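Beta-fructofuranosidase (Bifidobacterium adolescentis, PDB 6NOB) probably hydrolyses terminal beta-fructofuranosides such as sucrose, releasing fructose. Local coordinates at residues 172-180 / 241-252. Residues are numbered along the deposited sequence; the frame is centred on the assembly and turned at random.
Sequences THLPVFLEP and CLCEDGVHVRVE
Val249 lies over one face of the Phe177 ring: its CB sits 3.8 Å from the ring centroid and 23° off the normal, a CH-pi contact, while Val249 CG2 reaches Phe177 CZ at 3.5 Å. At the ring edge and in its plane, Val247 O comes within 3.4 Å of Phe177 CD1; Cys243 SG approaches obliquely. Phe177 can reach this site because its CG stands anti to the backbone N (chi1 -173°), swinging the ring toward 241-252. To one side Pro175 CD meets Val247 CG1 at 3.8 Å, and to the other Leu178 CD2 touches Val249 CG2 and Glu252 OE1. No direct hydrogen bond crosses; instead one water donates to both Pro175 O and Val247 O, 2.7 Å each. The contact joins two neighbouring sheets of the family 32 N-terminal domain, a five-bladed beta-propeller: Phe177 and Leu178 both pair with Trp160 as a classic beta bulge, and 241-252 turns from strand 235-243 into 253-256. With only the methyl group of an alanine at Phe177, Val249 and Cys243 would probably be left facing a gap between these sheets. In the turn that carries Val247, Asp245 OD1 accepts two backbone N-H groups, an Asx motif: His248 N on its syn lone pair and Val247 N from above the carboxylate plane. Asp245 OD2 takes His248 ND1 at 2.9 Å, nearly straight at 171°, and His248 NE2 continues to Glu81. Farther along, Glu252 OE2 is held by Thr239 and Arg223.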
# COMPACT_ATOMS: atom_id res chain seq x y z
N THR A 172 -10.17 8.07 -9.57
CA THR A 172 -11.38 8.79 -9.18
C THR A 172 -11.76 8.38 -7.76
O THR A 172 -11.90 7.19 -7.48
CB THR A 172 -12.53 8.49 -10.15
OG1 THR A 172 -12.23 9.05 -11.44
CG2 THR A 172 -13.83 9.08 -9.64
N HIS A 173 -11.92 9.37 -6.88
CA HIS A 173 -12.15 9.10 -5.47
C HIS A 173 -13.60 8.72 -5.20
O HIS A 173 -14.53 9.34 -5.73
CB HIS A 173 -11.79 10.32 -4.63
CG HIS A 173 -10.33 10.64 -4.63
ND1 HIS A 173 -9.42 9.97 -3.85
CD2 HIS A 173 -9.62 11.58 -5.30
CE1 HIS A 173 -8.21 10.47 -4.05
NE2 HIS A 173 -8.31 11.45 -4.92
N LEU A 174 -13.79 7.71 -4.36
CA LEU A 174 -15.11 7.18 -4.01
C LEU A 174 -15.37 7.37 -2.51
O LEU A 174 -14.45 7.77 -1.79
CB LEU A 174 -15.20 5.71 -4.41
CG LEU A 174 -15.26 5.49 -5.93
CD1 LEU A 174 -15.37 4.01 -6.25
CD2 LEU A 174 -16.42 6.27 -6.53
N PRO A 175 -16.58 7.14 -2.01
CA PRO A 175 -16.82 7.30 -0.57
C PRO A 175 -16.07 6.27 0.26
O PRO A 175 -15.67 5.20 -0.22
CB PRO A 175 -18.34 7.11 -0.44
CG PRO A 175 -18.88 7.39 -1.79
CD PRO A 175 -17.84 6.89 -2.74
N VAL A 176 -15.89 6.61 1.54
CA VAL A 176 -15.27 5.69 2.48
C VAL A 176 -16.07 4.40 2.53
O VAL A 176 -17.30 4.41 2.63
CB VAL A 176 -15.16 6.35 3.87
CG1 VAL A 176 -14.83 5.31 4.93
CG2 VAL A 176 -14.11 7.44 3.85
N PHE A 177 -15.36 3.27 2.45
CA PHE A 177 -15.97 1.97 2.20
C PHE A 177 -16.25 1.18 3.48
O PHE A 177 -17.39 0.76 3.70
CB PHE A 177 -15.06 1.16 1.27
CG PHE A 177 -15.66 -0.13 0.82
CD1 PHE A 177 -16.72 -0.13 -0.07
CD2 PHE A 177 -15.17 -1.34 1.27
CE1 PHE A 177 -17.28 -1.32 -0.50
CE2 PHE A 177 -15.72 -2.53 0.85
CZ PHE A 177 -16.78 -2.52 -0.04
N LEU A 178 -15.24 0.96 4.31
CA LEU A 178 -15.41 0.27 5.59
C LEU A 178 -14.88 1.16 6.71
O LEU A 178 -14.05 2.04 6.49
CB LEU A 178 -14.70 -1.08 5.60
CG LEU A 178 -15.40 -2.21 4.85
CD1 LEU A 178 -14.42 -3.32 4.51
CD2 LEU A 178 -16.57 -2.75 5.66
N GLU A 179 -15.37 0.91 7.92
CA GLU A 179 -15.12 1.77 9.06
C GLU A 179 -14.83 0.92 10.28
O GLU A 179 -15.13 -0.28 10.30
CB GLU A 179 -16.32 2.69 9.31
CG GLU A 179 -16.57 3.65 8.16
CD GLU A 179 -17.69 4.63 8.42
OE1 GLU A 179 -18.21 4.66 9.55
OE2 GLU A 179 -18.05 5.37 7.48
N PRO A 180 -14.24 1.50 11.33
CA PRO A 180 -13.94 0.73 12.54
C PRO A 180 -15.21 0.20 13.20
O PRO A 180 -16.30 0.74 13.02
CB PRO A 180 -13.24 1.74 13.45
CG PRO A 180 -12.71 2.77 12.54
CD PRO A 180 -13.70 2.87 11.42
N CYS A 241 -17.51 -9.50 3.08
CA CYS A 241 -18.61 -8.61 2.73
C CYS A 241 -18.60 -8.40 1.23
O CYS A 241 -17.63 -8.73 0.55
CB CYS A 241 -18.53 -7.28 3.50
SG CYS A 241 -17.05 -6.29 3.22
N LEU A 242 -19.70 -7.87 0.71
CA LEU A 242 -19.88 -7.68 -0.72
C LEU A 242 -19.93 -6.20 -1.06
O LEU A 242 -20.50 -5.40 -0.32
CB LEU A 242 -21.16 -8.34 -1.22
CG LEU A 242 -21.17 -9.86 -1.34
CD1 LEU A 242 -22.54 -10.32 -1.80
CD2 LEU A 242 -20.10 -10.31 -2.32
N CYS A 243 -19.33 -5.86 -2.20
CA CYS A 243 -19.63 -4.63 -2.93
C CYS A 243 -20.42 -5.01 -4.17
O CYS A 243 -19.87 -5.56 -5.12
CB CYS A 243 -18.36 -3.88 -3.30
SG CYS A 243 -18.74 -2.25 -3.95
N GLU A 244 -21.72 -4.71 -4.16
CA GLU A 244 -22.60 -5.14 -5.24
C GLU A 244 -22.71 -4.11 -6.36
O GLU A 244 -22.94 -4.49 -7.51
CB GLU A 244 -23.99 -5.46 -4.69
CG GLU A 244 -23.99 -6.57 -3.66
CD GLU A 244 -25.34 -6.78 -3.02
OE1 GLU A 244 -25.39 -7.08 -1.81
OE2 GLU A 244 -26.36 -6.64 -3.73
N ASP A 245 -22.55 -2.82 -6.06
CA ASP A 245 -22.71 -1.78 -7.06
C ASP A 245 -21.41 -1.04 -7.36
O ASP A 245 -21.43 -0.02 -8.05
CB ASP A 245 -23.80 -0.79 -6.64
CG ASP A 245 -23.47 -0.03 -5.37
OD1 ASP A 245 -22.37 -0.22 -4.80
OD2 ASP A 245 -24.32 0.78 -4.94
N GLY A 246 -20.27 -1.52 -6.86
CA GLY A 246 -19.00 -0.87 -7.09
C GLY A 246 -18.69 0.29 -6.18
O GLY A 246 -17.60 0.86 -6.29
N VAL A 247 -19.59 0.65 -5.26
CA VAL A 247 -19.39 1.82 -4.41
C VAL A 247 -19.66 1.48 -2.95
O VAL A 247 -18.81 1.71 -2.08
CB VAL A 247 -20.28 2.99 -4.87
CG1 VAL A 247 -20.16 4.16 -3.90
CG2 VAL A 247 -19.92 3.42 -6.28
N HIS A 248 -20.85 0.95 -2.65
CA HIS A 248 -21.30 0.76 -1.28
C HIS A 248 -21.03 -0.65 -0.79
O HIS A 248 -21.08 -1.62 -1.55
CB HIS A 248 -22.79 1.07 -1.16
CG HIS A 248 -23.16 2.44 -1.64
ND1 HIS A 248 -23.63 2.68 -2.91
CD2 HIS A 248 -23.13 3.64 -1.01
CE1 HIS A 248 -23.88 3.97 -3.05
NE2 HIS A 248 -23.58 4.58 -1.91
N VAL A 249 -20.75 -0.77 0.52
CA VAL A 249 -20.53 -2.06 1.16
C VAL A 249 -21.85 -2.58 1.71
O VAL A 249 -22.76 -1.82 2.03
CB VAL A 249 -19.46 -1.96 2.27
CG1 VAL A 249 -20.03 -1.28 3.52
CG2 VAL A 249 -18.92 -3.33 2.62
N ARG A 250 -21.95 -3.90 1.80
CA ARG A 250 -23.09 -4.58 2.40
C ARG A 250 -22.62 -5.40 3.60
O ARG A 250 -21.45 -5.33 4.01
CB ARG A 250 -23.81 -5.43 1.35
CG ARG A 250 -24.59 -4.61 0.35
CD ARG A 250 -25.52 -3.63 1.07
NE ARG A 250 -26.34 -2.86 0.14
CZ ARG A 250 -27.42 -2.18 0.49
NH1 ARG A 250 -27.83 -2.17 1.75
NH2 ARG A 250 -28.11 -1.51 -0.42
N VAL A 251 -23.53 -6.23 4.13
CA VAL A 251 -23.36 -6.78 5.47
C VAL A 251 -22.06 -7.58 5.58
O VAL A 251 -21.66 -8.29 4.64
CB VAL A 251 -24.58 -7.64 5.84
CG1 VAL A 251 -24.83 -8.71 4.79
CG2 VAL A 251 -24.42 -8.25 7.23
N GLU A 252 -21.39 -7.44 6.72
CA GLU A 252 -20.12 -8.09 7.01
C GLU A 252 -20.31 -9.15 8.09
O GLU A 252 -21.04 -8.93 9.06
CB GLU A 252 -19.08 -7.05 7.47
CG GLU A 252 -17.69 -7.60 7.77
CD GLU A 252 -16.74 -6.52 8.26
OE1 GLU A 252 -17.04 -5.32 8.08
OE2 GLU A 252 -15.68 -6.87 8.84
O HOH W 1 -16.83 3.55 -2.04